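Beta-lactamase domain protein (Burkholderia ambifaria, PDB 5I0P) binds two zinc ions in a metallo-beta-lactamase-type site and is probably a metal-dependent hydrolase whose natural substrate is not established. Local coordinates at residues N52-R57 / L274-K279; V69-S74 / V98-C103; D106-A111 / P183-R188. All blocks are in the same frame, centred on the assembly; numbering follows the deposited sequence.

Contact 1 (N52-R57 / L274-K279). With ZN (zinc ion), chain F.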
ATOM      1  N   ASN A  52       4.634  -9.149  -0.650  1.00 25.84           N
ATOM      2  CA  ASN A  52       4.324 -10.168   0.346  1.00 32.31           C
ATOM      3  C   ASN A  52       2.822 -10.310   0.460  1.00 29.13           C
ATOM      4  O   ASN A  52       2.120  -9.306   0.609  1.00 30.23           O
ATOM      5  CB  ASN A  52       4.903  -9.818   1.715  1.00 31.76           C
ATOM      6  CG  ASN A  52       6.382  -9.599   1.671  1.00 28.69           C
ATOM      7  OD1 ASN A  52       7.094 -10.387   1.063  1.00 24.94           O
ATOM      8  ND2 ASN A  52       6.867  -8.546   2.343  1.00 20.21           N
ATOM      9  N   LEU A  53       2.334 -11.550   0.369  1.00 26.09           N
ATOM     10  CA  LEU A  53       0.911 -11.840   0.539  1.00 31.09           C
ATOM     11  C   LEU A  53       0.714 -12.710   1.772  1.00 30.06           C
ATOM     12  O   LEU A  53       1.639 -13.372   2.244  1.00 33.69           O
ATOM     13  CB  LEU A  53       0.297 -12.518  -0.708  1.00 24.21           C
ATOM     14  CG  LEU A  53       0.595 -11.908  -2.089  1.00 28.78           C
ATOM     15  CD1 LEU A  53      -0.069 -12.724  -3.172  1.00 22.57           C
ATOM     16  CD2 LEU A  53       0.215 -10.393  -2.217  1.00 27.72           C
ATOM     17  N   TRP A  54      -0.496 -12.698   2.310  1.00 23.93           N
ATOM     18  CA  TRP A  54      -0.762 -13.382   3.564  1.00 30.14           C
ATOM     19  C   TRP A  54      -1.886 -14.394   3.373  1.00 35.07           C
ATOM     20  O   TRP A  54      -2.946 -14.068   2.812  1.00 32.18           O
ATOM     21  CB  TRP A  54      -1.075 -12.355   4.672  1.00 31.28           C
ATOM     22  CG  TRP A  54      -0.125 -11.211   4.595  1.00 30.87           C
ATOM     23  CD1 TRP A  54      -0.393  -9.963   4.089  1.00 24.10           C
ATOM     24  CD2 TRP A  54       1.283 -11.223   4.911  1.00 30.09           C
ATOM     25  NE1 TRP A  54       0.736  -9.188   4.125  1.00 20.12           N
ATOM     26  CE2 TRP A  54       1.786  -9.929   4.605  1.00 25.25           C
ATOM     27  CE3 TRP A  54       2.159 -12.187   5.440  1.00 32.07           C
ATOM     28  CZ2 TRP A  54       3.126  -9.571   4.817  1.00 20.58           C
ATOM     29  CZ3 TRP A  54       3.488 -11.837   5.661  1.00 28.82           C
ATOM     30  CH2 TRP A  54       3.964 -10.535   5.344  1.00 30.97           C
ATOM     31  N   LEU A  55      -1.617 -15.634   3.802  1.00 38.30           N
ATOM     32  CA  LEU A  55      -2.605 -16.701   3.904  1.00 33.30           C
ATOM     33  C   LEU A  55      -2.934 -16.877   5.383  1.00 37.99           C
ATOM     34  O   LEU A  55      -2.040 -17.201   6.179  1.00 36.68           O
ATOM     35  CB  LEU A  55      -2.074 -18.012   3.348  1.00 28.51           C
ATOM     36  CG  LEU A  55      -2.230 -18.427   1.898  1.00 44.01           C
ATOM     37  CD1 LEU A  55      -1.498 -19.770   1.690  1.00 46.03           C
ATOM     38  CD2 LEU A  55      -3.676 -18.533   1.496  1.00 40.92           C
ATOM     39  N   LEU A  56      -4.195 -16.637   5.756  1.00 34.42           N
ATOM     40  CA  LEU A  56      -4.623 -16.738   7.141  1.00 29.27           C
ATOM     41  C   LEU A  56      -5.548 -17.934   7.317  1.00 37.20           C
ATOM     42  O   LEU A  56      -6.594 -18.013   6.671  1.00 41.87           O
ATOM     43  CB  LEU A  56      -5.313 -15.460   7.573  1.00 28.36           C
ATOM     44  CG  LEU A  56      -4.578 -14.149   7.327  1.00 37.27           C
ATOM     45  CD1 LEU A  56      -5.397 -13.020   7.936  1.00 36.73           C
ATOM     46  CD2 LEU A  56      -3.209 -14.195   7.932  1.00 28.75           C
ATOM     47  N   ARG A  57      -5.155 -18.867   8.180  1.00 40.68           N
ATOM     48  CA  ARG A  57      -6.019 -19.986   8.522  1.00 40.76           C
ATOM     49  C   ARG A  57      -7.324 -19.486   9.140  1.00 45.69           C
ATOM     50  O   ARG A  57      -7.324 -18.659  10.058  1.00 47.73           O
ATOM     51  CB  ARG A  57      -5.287 -20.909   9.482  1.00 39.38           C
ATOM     52  CG  ARG A  57      -6.050 -22.154   9.763  1.00 43.31           C
ATOM     53  CD  ARG A  57      -6.303 -22.906   8.492  1.00 41.67           C
ATOM     54  NE  ARG A  57      -6.749 -24.262   8.793  1.00 42.07           N
ATOM     55  CZ  ARG A  57      -7.982 -24.578   9.183  1.00 48.40           C
ATOM     56  NH1 ARG A  57      -8.894 -23.618   9.304  1.00 54.51           N
ATOM     57  NH2 ARG A  57      -8.307 -25.845   9.447  1.00 46.25           N
ATOM     58  N   LEU A 274       3.895  -7.034   9.486  1.00 29.54           N
ATOM     59  CA  LEU A 274       3.920  -7.811   8.253  1.00 23.37           C
ATOM     60  C   LEU A 274       3.726  -6.853   7.085  1.00 26.03           C
ATOM     61  O   LEU A 274       2.597  -6.482   6.749  1.00 33.12           O
ATOM     62  CB  LEU A 274       2.854  -8.907   8.279  1.00 26.76           C
ATOM     63  CG  LEU A 274       2.944  -9.827   9.515  1.00 24.40           C
ATOM     64  CD1 LEU A 274       1.909 -10.955   9.521  1.00 28.91           C
ATOM     65  CD2 LEU A 274       4.288 -10.440   9.588  1.00 29.25           C
ATOM     66  N   PRO A 275       4.797  -6.366   6.480  1.00 26.08           N
ATOM     67  CA  PRO A 275       4.670  -5.367   5.422  1.00 26.23           C
ATOM     68  C   PRO A 275       4.604  -6.039   4.065  1.00 29.54           C
ATOM     69  O   PRO A 275       5.086  -7.157   3.867  1.00 21.96           O
ATOM     70  CB  PRO A 275       5.971  -4.578   5.547  1.00 28.06           C
ATOM     71  CG  PRO A 275       6.989  -5.726   5.882  1.00 24.85           C
ATOM     72  CD  PRO A 275       6.203  -6.718   6.745  1.00 26.65           C
ATOM     73  N   SER A 276       4.017  -5.317   3.119  1.00 21.25           N
ATOM     74  CA  SER A 276       3.845  -5.903   1.805  1.00 21.35           C
ATOM     75  C   SER A 276       5.123  -5.908   0.986  1.00 25.85           C
ATOM     76  O   SER A 276       5.164  -6.572  -0.049  1.00 27.03           O
ATOM     77  CB  SER A 276       2.706  -5.208   1.086  1.00 25.54           C
ATOM     78  OG  SER A 276       1.503  -5.599   1.754  1.00 39.50           O
ATOM     79  N   HIS A 277       6.156  -5.189   1.419  1.00 23.71           N
ATOM     80  CA  HIS A 277       7.450  -5.196   0.749  1.00 29.35           C
ATOM     81  C   HIS A 277       8.527  -5.106   1.824  1.00 30.31           C
ATOM     82  O   HIS A 277       8.433  -4.263   2.717  1.00 30.29           O
ATOM     83  CB  HIS A 277       7.560  -4.051  -0.279  1.00 22.02           C
ATOM     84  CG  HIS A 277       6.342  -3.915  -1.145  1.00 26.48           C
ATOM     85  ND1 HIS A 277       6.163  -4.631  -2.315  1.00 26.64           N
ATOM     86  CD2 HIS A 277       5.236  -3.142  -1.012  1.00 21.23           C
ATOM     87  CE1 HIS A 277       5.005  -4.300  -2.868  1.00 21.88           C
ATOM     88  NE2 HIS A 277       4.420  -3.407  -2.093  1.00 26.44           N
ATOM     89  N   GLY A 278       9.550  -5.960   1.732  1.00 27.13           N
ATOM     90  CA  GLY A 278      10.501  -6.133   2.816  1.00 27.96           C
ATOM     91  C   GLY A 278      10.235  -7.423   3.561  1.00 28.37           C
ATOM     92  O   GLY A 278       9.640  -8.351   3.026  1.00 23.71           O
ATOM     93  N   LYS A 279      10.677  -7.471   4.823  1.00 24.36           N
ATOM     94  CA  LYS A 279      10.553  -8.679   5.635  1.00 29.15           C
ATOM     95  C   LYS A 279       9.773  -8.378   6.906  1.00 28.37           C
ATOM     96  O   LYS A 279       9.763  -7.230   7.361  1.00 30.65           O
ATOM     97  CB  LYS A 279      11.934  -9.305   5.991  1.00 25.78           C
ATOM     98  CG  LYS A 279      12.754  -9.585   4.746  1.00 29.52           C
ATOM     99  CD  LYS A 279      14.073 -10.316   4.909  1.00 35.15           C
ATOM    100  CE  LYS A 279      15.146  -9.556   5.573  1.00 38.02           C
ATOM    101  NZ  LYS A 279      16.325 -10.431   5.497  1.00 28.83           N
TER
HETATM  102 ZN    ZN F 401       2.540  -2.243  -2.631  1.00 37.13          ZN
HETATM  103  O   HOH W   1       1.155  -6.130   4.514  1.00 25.94           O
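N52 reaches from strand 50-60 into the turn that follows strand 272-275. Its CG lies anti to the carbonyl carbon, beside the backbone N (chi1 -56°), which turns the amide toward residues 275-278. CB rests 3.4 Å from P275 O, and CG stays close to the same carbonyl. At the tip, ND2 spends both hydrogens on backbone oxygens, donating to P275 O at 2.7 Å and to G278 O at 2.9 Å. Both acceptors lie in the amide plane and fix its rotation, while OD1 is held by W39. Asparagine suits this place because its short amide can bind both ends of the turn. The backbone of the same residue adds a bond: N52 N donates to S276 O, nearly straight at 167°.

The indole of W54 receives L274 CB over one face of its six-membered ring, a CH-pi contact of 3.7 Å to the centroid. W54 NE1 donates to a water that donates to L274 O and is also hydrogen-bonded to S276 OG.

The turn so held presents H277, whose NE2 binds zinc at 2.3 Å while its ND1 is hydrogen-bonded to H50 O. A histidine ligand after a strand of the second sheet is typical of the alpha-beta/beta-alpha metallo-beta-lactamase fold.

Contact 2 (V69-S74 / V98-C103). With ZN (zinc ion), chain E.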
ATOM      1  N   VAL A  69      -4.976 -12.326   2.001  1.00 25.85           N
ATOM      2  CA  VAL A  69      -4.781 -10.881   2.036  1.00 23.27           C
ATOM      3  C   VAL A  69      -3.839 -10.489   0.910  1.00 31.19           C
ATOM      4  O   VAL A  69      -2.623 -10.722   0.990  1.00 37.23           O
ATOM      5  CB  VAL A  69      -4.260 -10.404   3.395  1.00 25.23           C
ATOM      6  CG1 VAL A  69      -4.060  -8.865   3.391  1.00 20.52           C
ATOM      7  CG2 VAL A  69      -5.230 -10.860   4.507  1.00 23.96           C
ATOM      8  N   ASP A  70      -4.409  -9.840  -0.114  1.00 31.73           N
ATOM      9  CA  ASP A  70      -3.707  -9.283  -1.275  1.00 23.08           C
ATOM     10  C   ASP A  70      -3.316 -10.368  -2.277  1.00 20.89           C
ATOM     11  O   ASP A  70      -3.156 -11.532  -1.923  1.00 24.30           O
ATOM     12  CB  ASP A  70      -2.498  -8.441  -0.818  1.00 21.02           C
ATOM     13  CG  ASP A  70      -2.917  -7.105  -0.180  1.00 26.53           C
ATOM     14  OD1 ASP A  70      -4.105  -6.756  -0.281  1.00 25.59           O
ATOM     15  OD2 ASP A  70      -2.065  -6.391   0.402  1.00 24.10           O
ATOM     16  N   CYS A  71      -3.128  -9.977  -3.533  1.00 20.79           N
ATOM     17  CA  CYS A  71      -3.348 -10.872  -4.659  1.00 28.44           C
ATOM     18  C   CYS A  71      -2.182 -11.041  -5.625  1.00 33.62           C
ATOM     19  O   CYS A  71      -2.105 -12.073  -6.301  1.00 33.39           O
ATOM     20  CB  CYS A  71      -4.567 -10.358  -5.451  1.00 28.70           C
ATOM     21  SG  CYS A  71      -5.993 -10.062  -4.421  1.00 34.70           S
ATOM     22  N   GLY A  72      -1.303 -10.036  -5.728  1.00 27.49           N
ATOM     23  CA  GLY A  72      -0.344  -9.970  -6.804  1.00 27.10           C
ATOM     24  C   GLY A  72      -0.943  -9.256  -8.001  1.00 31.80           C
ATOM     25  O   GLY A  72      -2.149  -9.017  -8.078  1.00 38.09           O
ATOM     26  N   ILE A  73      -0.064  -8.877  -8.949  1.00 29.09           N
ATOM     27  CA  ILE A  73      -0.517  -8.425 -10.262  1.00 28.52           C
ATOM     28  C   ILE A  73      -0.985  -9.633 -11.049  1.00 33.00           C
ATOM     29  O   ILE A  73      -0.631 -10.752 -10.737  1.00 41.84           O
ATOM     30  CB  ILE A  73       0.593  -7.697 -11.040  1.00 27.75           C
ATOM     31  CG1 ILE A  73       1.767  -8.681 -11.222  1.00 31.94           C
ATOM     32  CG2 ILE A  73       0.985  -6.346 -10.399  1.00 24.06           C
ATOM     33  CD1 ILE A  73       2.755  -8.251 -12.293  1.00 29.96           C
ATOM     34  N   SER A  74      -1.710  -9.384 -12.134  1.00 29.80           N
ATOM     35  CA  SER A  74      -2.038 -10.455 -13.068  1.00 30.98           C
ATOM     36  C   SER A  74      -0.821 -10.701 -13.961  1.00 32.66           C
ATOM     37  O   SER A  74      -0.548  -9.932 -14.882  1.00 40.20           O
ATOM     38  CB  SER A  74      -3.275 -10.099 -13.876  1.00 26.54           C
ATOM     39  OG  SER A  74      -3.584 -11.084 -14.822  1.00 31.67           O
ATOM     40  N   VAL A  98     -11.357 -13.241  -0.189  1.00 28.10           N
ATOM     41  CA  VAL A  98     -10.157 -12.507  -0.543  1.00 31.21           C
ATOM     42  C   VAL A  98     -10.279 -11.098   0.035  1.00 35.28           C
ATOM     43  O   VAL A  98     -11.241 -10.368  -0.260  1.00 28.35           O
ATOM     44  CB  VAL A  98      -9.936 -12.477  -2.058  1.00 29.74           C
ATOM     45  CG1 VAL A  98      -8.708 -11.678  -2.370  1.00 23.65           C
ATOM     46  CG2 VAL A  98      -9.824 -13.903  -2.594  1.00 31.84           C
ATOM     47  N   LEU A  99      -9.309 -10.725   0.862  1.00 30.80           N
ATOM     48  CA  LEU A  99      -9.247  -9.413   1.467  1.00 30.35           C
ATOM     49  C   LEU A  99      -8.118  -8.623   0.819  1.00 34.24           C
ATOM     50  O   LEU A  99      -7.046  -9.169   0.567  1.00 41.91           O
ATOM     51  CB  LEU A  99      -9.037  -9.567   2.961  1.00 31.43           C
ATOM     52  CG  LEU A  99      -9.363  -8.393   3.844  1.00 35.56           C
ATOM     53  CD1 LEU A  99      -9.741  -8.873   5.218  1.00 23.73           C
ATOM     54  CD2 LEU A  99      -8.120  -7.472   3.900  1.00 37.20           C
ATOM     55  N   VAL A 100      -8.357  -7.344   0.527  1.00 34.18           N
ATOM     56  CA  VAL A 100      -7.388  -6.507  -0.182  1.00 28.89           C
ATOM     57  C   VAL A 100      -7.127  -5.207   0.587  1.00 24.85           C
ATOM     58  O   VAL A 100      -8.066  -4.487   0.945  1.00 21.71           O
ATOM     59  CB  VAL A 100      -7.850  -6.213  -1.619  1.00 26.66           C
ATOM     60  CG1 VAL A 100      -6.965  -5.131  -2.254  1.00 25.65           C
ATOM     61  CG2 VAL A 100      -7.816  -7.506  -2.419  1.00 24.08           C
ATOM     62  N   THR A 101      -5.849  -4.894   0.812  1.00 18.67           N
ATOM     63  CA  THR A 101      -5.512  -3.717   1.604  1.00 22.67           C
ATOM     64  C   THR A 101      -5.845  -2.410   0.877  1.00 25.12           C
ATOM     65  O   THR A 101      -6.268  -1.428   1.505  1.00 23.06           O
ATOM     66  CB  THR A 101      -4.021  -3.757   1.992  1.00 18.92           C
ATOM     67  OG1 THR A 101      -3.192  -3.854   0.825  1.00 23.59           O
ATOM     68  CG2 THR A 101      -3.720  -4.903   2.911  1.00 18.41           C
ATOM     69  N   HIS A 102      -5.620  -2.362  -0.428  1.00 17.86           N
ATOM     70  CA  HIS A 102      -5.793  -1.131  -1.167  1.00 17.76           C
ATOM     71  C   HIS A 102      -5.643  -1.474  -2.643  1.00 28.53           C
ATOM     72  O   HIS A 102      -5.257  -2.594  -2.992  1.00 22.94           O
ATOM     73  CB  HIS A 102      -4.818  -0.035  -0.703  1.00 21.99           C
ATOM     74  CG  HIS A 102      -3.365  -0.277  -1.017  1.00 25.56           C
ATOM     75  ND1 HIS A 102      -2.616  -1.278  -0.430  1.00 25.48           N
ATOM     76  CD2 HIS A 102      -2.515   0.396  -1.829  1.00 22.15           C
ATOM     77  CE1 HIS A 102      -1.373  -1.215  -0.867  1.00 20.68           C
ATOM     78  NE2 HIS A 102      -1.290  -0.208  -1.718  1.00 24.39           N
ATOM     79  N   CYS A 103      -5.971  -0.507  -3.513  1.00 21.26           N
ATOM     80  CA  CYS A 103      -6.258  -0.834  -4.907  1.00 21.89           C
ATOM     81  C   CYS A 103      -5.039  -0.822  -5.823  1.00 23.73           C
ATOM     82  O   CYS A 103      -5.203  -1.009  -7.041  1.00 24.55           O
ATOM     83  CB  CYS A 103      -7.316   0.124  -5.477  1.00 24.70           C
ATOM     84  SG  CYS A 103      -6.736   1.831  -5.685  1.00 38.48           S
TER
HETATM   85 ZN    ZN E 400       0.637   0.719  -2.845  1.00 50.66          ZN
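T101 OG1 is held from two sides: it donates its proton to D70 OD2 at 2.8 Å and accepts one from H102 ND1 at 2.9 Å. The hydroxyl thereby links an aspartate to a zinc-binding histidine. With chi1 at 57°, OG1 sits between the backbone N and the carbonyl carbon of T101, which brings it close to the imidazole of the next residue. The other carboxylate oxygen, D70 OD1, accepts the backbone proton of T101 N along a nearly straight line (167°). Each oxygen uses its syn lone pair, so the carboxylate meets the hydroxyl and the amide of a single residue and is held against rotation. Aspartate fits because its short side chain can answer both groups.

The backbones meet just before this point. V69 and L99 form a parallel bridge, and D70 N donates to L99 O at 2.8 Å, nearly along the C=O axis. CG1 of V69 packs on the methyl CG2 of T101, giving the threonine an apolar partner as well as its polar ones. C71 SG rests against two valine methyls, V100 CG2 at 3.7 Å and V98 CG1 at 3.8 Å; sulfur is compact and apolar enough for that buried place.

H102 NE2 binds one zinc ion at 2.4 Å, in a site completed by H104, H213 and D232. D70 OD2 also accepts a bond from H107 ND1, and H107 is a ligand of the other zinc. The aspartate is therefore a second-shell residue for both metals: it positions H107 directly and H102 through T101, and its probable negative charge would polarise the imidazole of H107.

Contact 3 (D106-A111 / P183-R188). With ZN (zinc ion), chain F.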
ATOM      1  N   ASP A 106      -0.351  -4.280  -7.590  1.00 28.24           N
ATOM      2  CA  ASP A 106       0.324  -5.431  -7.017  1.00 30.95           C
ATOM      3  C   ASP A 106      -0.484  -6.045  -5.868  1.00 31.86           C
ATOM      4  O   ASP A 106      -0.292  -7.232  -5.566  1.00 30.05           O
ATOM      5  CB  ASP A 106       1.778  -5.076  -6.604  1.00 27.62           C
ATOM      6  CG  ASP A 106       1.905  -3.747  -5.823  1.00 34.74           C
ATOM      7  OD1 ASP A 106       2.714  -3.705  -4.854  1.00 39.85           O
ATOM      8  OD2 ASP A 106       1.221  -2.754  -6.156  1.00 34.86           O
ATOM      9  N   HIS A 107      -1.431  -5.301  -5.273  1.00 24.11           N
ATOM     10  CA  HIS A 107      -2.270  -5.876  -4.220  1.00 18.65           C
ATOM     11  C   HIS A 107      -3.588  -6.431  -4.733  1.00 21.35           C
ATOM     12  O   HIS A 107      -4.072  -7.435  -4.194  1.00 27.60           O
ATOM     13  CB  HIS A 107      -2.532  -4.842  -3.133  1.00 18.06           C
ATOM     14  CG  HIS A 107      -1.278  -4.320  -2.517  1.00 30.45           C
ATOM     15  ND1 HIS A 107      -0.863  -4.684  -1.250  1.00 28.04           N
ATOM     16  CD2 HIS A 107      -0.305  -3.523  -3.017  1.00 19.03           C
ATOM     17  CE1 HIS A 107       0.282  -4.086  -0.975  1.00 18.99           C
ATOM     18  NE2 HIS A 107       0.639  -3.374  -2.027  1.00 24.00           N
ATOM     19  N   PHE A 108      -4.099  -5.869  -5.835  1.00 19.38           N
ATOM     20  CA  PHE A 108      -5.477  -6.009  -6.267  1.00 19.86           C
ATOM     21  C   PHE A 108      -5.621  -6.708  -7.603  1.00 20.85           C
ATOM     22  O   PHE A 108      -6.718  -7.181  -7.902  1.00 21.37           O
ATOM     23  CB  PHE A 108      -6.114  -4.617  -6.379  1.00 24.23           C
ATOM     24  CG  PHE A 108      -7.594  -4.604  -6.568  1.00 23.09           C
ATOM     25  CD1 PHE A 108      -8.426  -5.416  -5.817  1.00 27.88           C
ATOM     26  CD2 PHE A 108      -8.175  -3.708  -7.471  1.00 26.38           C
ATOM     27  CE1 PHE A 108      -9.828  -5.367  -5.980  1.00 23.51           C
ATOM     28  CE2 PHE A 108      -9.561  -3.619  -7.614  1.00 29.97           C
ATOM     29  CZ  PHE A 108     -10.387  -4.468  -6.866  1.00 30.78           C
ATOM     30  N   GLY A 109      -4.542  -6.819  -8.384  1.00 22.90           N
ATOM     31  CA  GLY A 109      -4.655  -7.291  -9.758  1.00 23.90           C
ATOM     32  C   GLY A 109      -5.349  -8.637  -9.904  1.00 31.24           C
ATOM     33  O   GLY A 109      -6.200  -8.815 -10.787  1.00 33.38           O
ATOM     34  N   LEU A 110      -4.984  -9.617  -9.062  1.00 31.93           N
ATOM     35  CA  LEU A 110      -5.506 -10.976  -9.204  1.00 34.15           C
ATOM     36  C   LEU A 110      -6.722 -11.237  -8.323  1.00 31.68           C
ATOM     37  O   LEU A 110      -7.069 -12.404  -8.083  1.00 29.88           O
ATOM     38  CB  LEU A 110      -4.425 -12.013  -8.907  1.00 28.16           C
ATOM     39  CG  LEU A 110      -3.497 -12.200 -10.078  1.00 28.70           C
ATOM     40  CD1 LEU A 110      -2.450 -13.224  -9.721  1.00 31.23           C
ATOM     41  CD2 LEU A 110      -4.311 -12.635 -11.250  1.00 33.41           C
ATOM     42  N   ALA A 111      -7.350 -10.178  -7.816  1.00 29.13           N
ATOM     43  CA  ALA A 111      -8.479 -10.351  -6.918  1.00 27.79           C
ATOM     44  C   ALA A 111      -9.630 -11.083  -7.610  1.00 33.96           C
ATOM     45  O   ALA A 111     -10.170 -12.067  -7.069  1.00 33.19           O
ATOM     46  CB  ALA A 111      -8.912  -8.992  -6.377  1.00 26.83           C
ATOM     47  N   PRO A 183      -6.769  -6.745 -14.997  1.00 34.99           N
ATOM     48  CA  PRO A 183      -7.549  -6.885 -16.230  1.00 32.72           C
ATOM     49  C   PRO A 183      -9.017  -7.171 -15.985  1.00 32.26           C
ATOM     50  O   PRO A 183      -9.802  -7.130 -16.929  1.00 33.05           O
ATOM     51  CB  PRO A 183      -6.850  -8.057 -16.938  1.00 37.64           C
ATOM     52  CG  PRO A 183      -6.405  -8.925 -15.797  1.00 38.76           C
ATOM     53  CD  PRO A 183      -6.019  -7.971 -14.672  1.00 40.18           C
ATOM     54  N   ALA A 184      -9.407  -7.431 -14.748  1.00 31.70           N
ATOM     55  CA  ALA A 184     -10.787  -7.663 -14.366  1.00 40.64           C
ATOM     56  C   ALA A 184     -10.895  -7.310 -12.891  1.00 40.82           C
ATOM     57  O   ALA A 184      -9.938  -7.465 -12.130  1.00 38.85           O
ATOM     58  CB  ALA A 184     -11.231  -9.121 -14.615  1.00 32.83           C
ATOM     59  N   VAL A 185     -12.074  -6.859 -12.486  1.00 39.62           N
ATOM     60  CA  VAL A 185     -12.291  -6.494 -11.089  1.00 37.56           C
ATOM     61  C   VAL A 185     -13.529  -7.241 -10.608  1.00 37.83           C
ATOM     62  O   VAL A 185     -14.471  -7.427 -11.387  1.00 42.90           O
ATOM     63  CB  VAL A 185     -12.425  -4.969 -10.936  1.00 33.92           C
ATOM     64  CG1 VAL A 185     -12.639  -4.601  -9.521  1.00 42.94           C
ATOM     65  CG2 VAL A 185     -11.172  -4.285 -11.389  1.00 39.20           C
ATOM     66  N   PRO A 186     -13.559  -7.748  -9.380  1.00 38.66           N
ATOM     67  CA  PRO A 186     -14.779  -8.374  -8.889  1.00 39.62           C
ATOM     68  C   PRO A 186     -15.917  -7.369  -8.899  1.00 41.99           C
ATOM     69  O   PRO A 186     -15.740  -6.227  -8.439  1.00 30.94           O
ATOM     70  CB  PRO A 186     -14.418  -8.793  -7.458  1.00 36.37           C
ATOM     71  CG  PRO A 186     -12.939  -8.841  -7.441  1.00 42.68           C
ATOM     72  CD  PRO A 186     -12.498  -7.755  -8.360  1.00 35.05           C
ATOM     73  N   PRO A 187     -17.080  -7.758  -9.436  1.00 33.70           N
ATOM     74  CA  PRO A 187     -18.223  -6.846  -9.550  1.00 33.16           C
ATOM     75  C   PRO A 187     -19.001  -6.644  -8.267  1.00 42.01           C
ATOM     76  O   PRO A 187     -20.013  -5.948  -8.297  1.00 33.79           O
ATOM     77  CB  PRO A 187     -19.095  -7.533 -10.591  1.00 34.49           C
ATOM     78  CG  PRO A 187     -18.806  -8.979 -10.404  1.00 34.90           C
ATOM     79  CD  PRO A 187     -17.393  -9.107  -9.938  1.00 33.78           C
ATOM     80  N   ARG A 188     -18.603  -7.278  -7.167  1.00 40.67           N
ATOM     81  CA  ARG A 188     -19.252  -7.123  -5.873  1.00 41.46           C
ATOM     82  C   ARG A 188     -18.179  -7.105  -4.810  1.00 35.28           C
ATOM     83  O   ARG A 188     -17.091  -7.636  -5.007  1.00 40.68           O
ATOM     84  CB  ARG A 188     -20.195  -8.296  -5.551  1.00 43.71           C
ATOM     85  CG  ARG A 188     -21.318  -8.456  -6.468  1.00 49.10           C
ATOM     86  CD  ARG A 188     -21.964  -9.798  -6.277  1.00 57.64           C
ATOM     87  NE  ARG A 188     -23.195  -9.802  -7.046  1.00 73.01           N
ATOM     88  CZ  ARG A 188     -23.262 -10.007  -8.353  1.00 77.76           C
ATOM     89  NH1 ARG A 188     -22.157 -10.243  -9.044  1.00 74.41           N
ATOM     90  NH2 ARG A 188     -24.441  -9.968  -8.965  1.00 81.65           N
TER
HETATM   91 ZN    ZN F 401       2.540  -2.243  -2.631  1.00 37.13          ZN
HETATM   92  O   HOH W   2      -9.049  -7.821  -9.229  1.00 22.53           O
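The ring of F108 and the branched end of V185 make the tightest apolar fit here, with F108 CZ 3.5 Å from V185 CG1. The two side chains cross at about a right angle, and the methyl approaches the far end of the ring obliquely. F108 holds its CG anti to the backbone N (chi1 -169°), which carries the ring out from the short helix toward the loop 183-188. P186 comes to meet it from the opposite direction and sets its CD 4.2 Å from the same CZ. The ring tip is thus a bump fitted to the notch between V185 CG1 and P186 CD; phenylalanine is long enough to reach it.

A second bump is the CG side of the P186 ring, received by A111: P186 CG lies 4.0 Å from A111 C and 4.2 Å from A111 CB. The small methyl of alanine leaves space for the proline at the start of helix 111-115. At the other end of the contact, P183 CD approaches G109 O at 4.0 Å, where a glycine presents backbone without a side-chain bump.

F108 to A111 form a type I turn, closed by A111 N donating to F108 O at 3.1 Å. A water over the centre of the F108 ring joins the segments, donating to F108 O at 2.8 Å and to A184 O at 3.1 Å. It has more acceptors in reach than protons, so both bonds may not be made at full strength together. A polar bridge therefore runs over the ring face, beside the apolar contacts at its tip.

F108 also touches L127 and M129 of strand 126-130, and P186 rests on L127. V185 packs on Y134, C138 and A141 of helix 131-141. The loop between helix 178-181 and the edge strand 190-192 fits against F108 to A111, between helix 105-108, which bears the zinc ligands D106 and H107, and helix 111-115.

The three contacts lead into one two-zinc site. Contact 1 supplies H277 and contact 3 supplies D106 and H107, all ligands of the same zinc; D232 completes that site and also binds the zinc held by H102 of contact 2. Contacts 2 and 3 lie closest, about 7 Å between centres; besides the D70 to H107 bond, L110 N probably donates to G72 O (3.1 Å). Contact 1 joins the two sheets, 52-57 lying in the seven-stranded one and 274-275 in the six-stranded one. Its centre is about 11 Å from that of contact 2, and V69 N probably donates to W54 O at 2.8 Å. Contacts 2 and 3 follow one another inside the long span of chain that contact 1 closes.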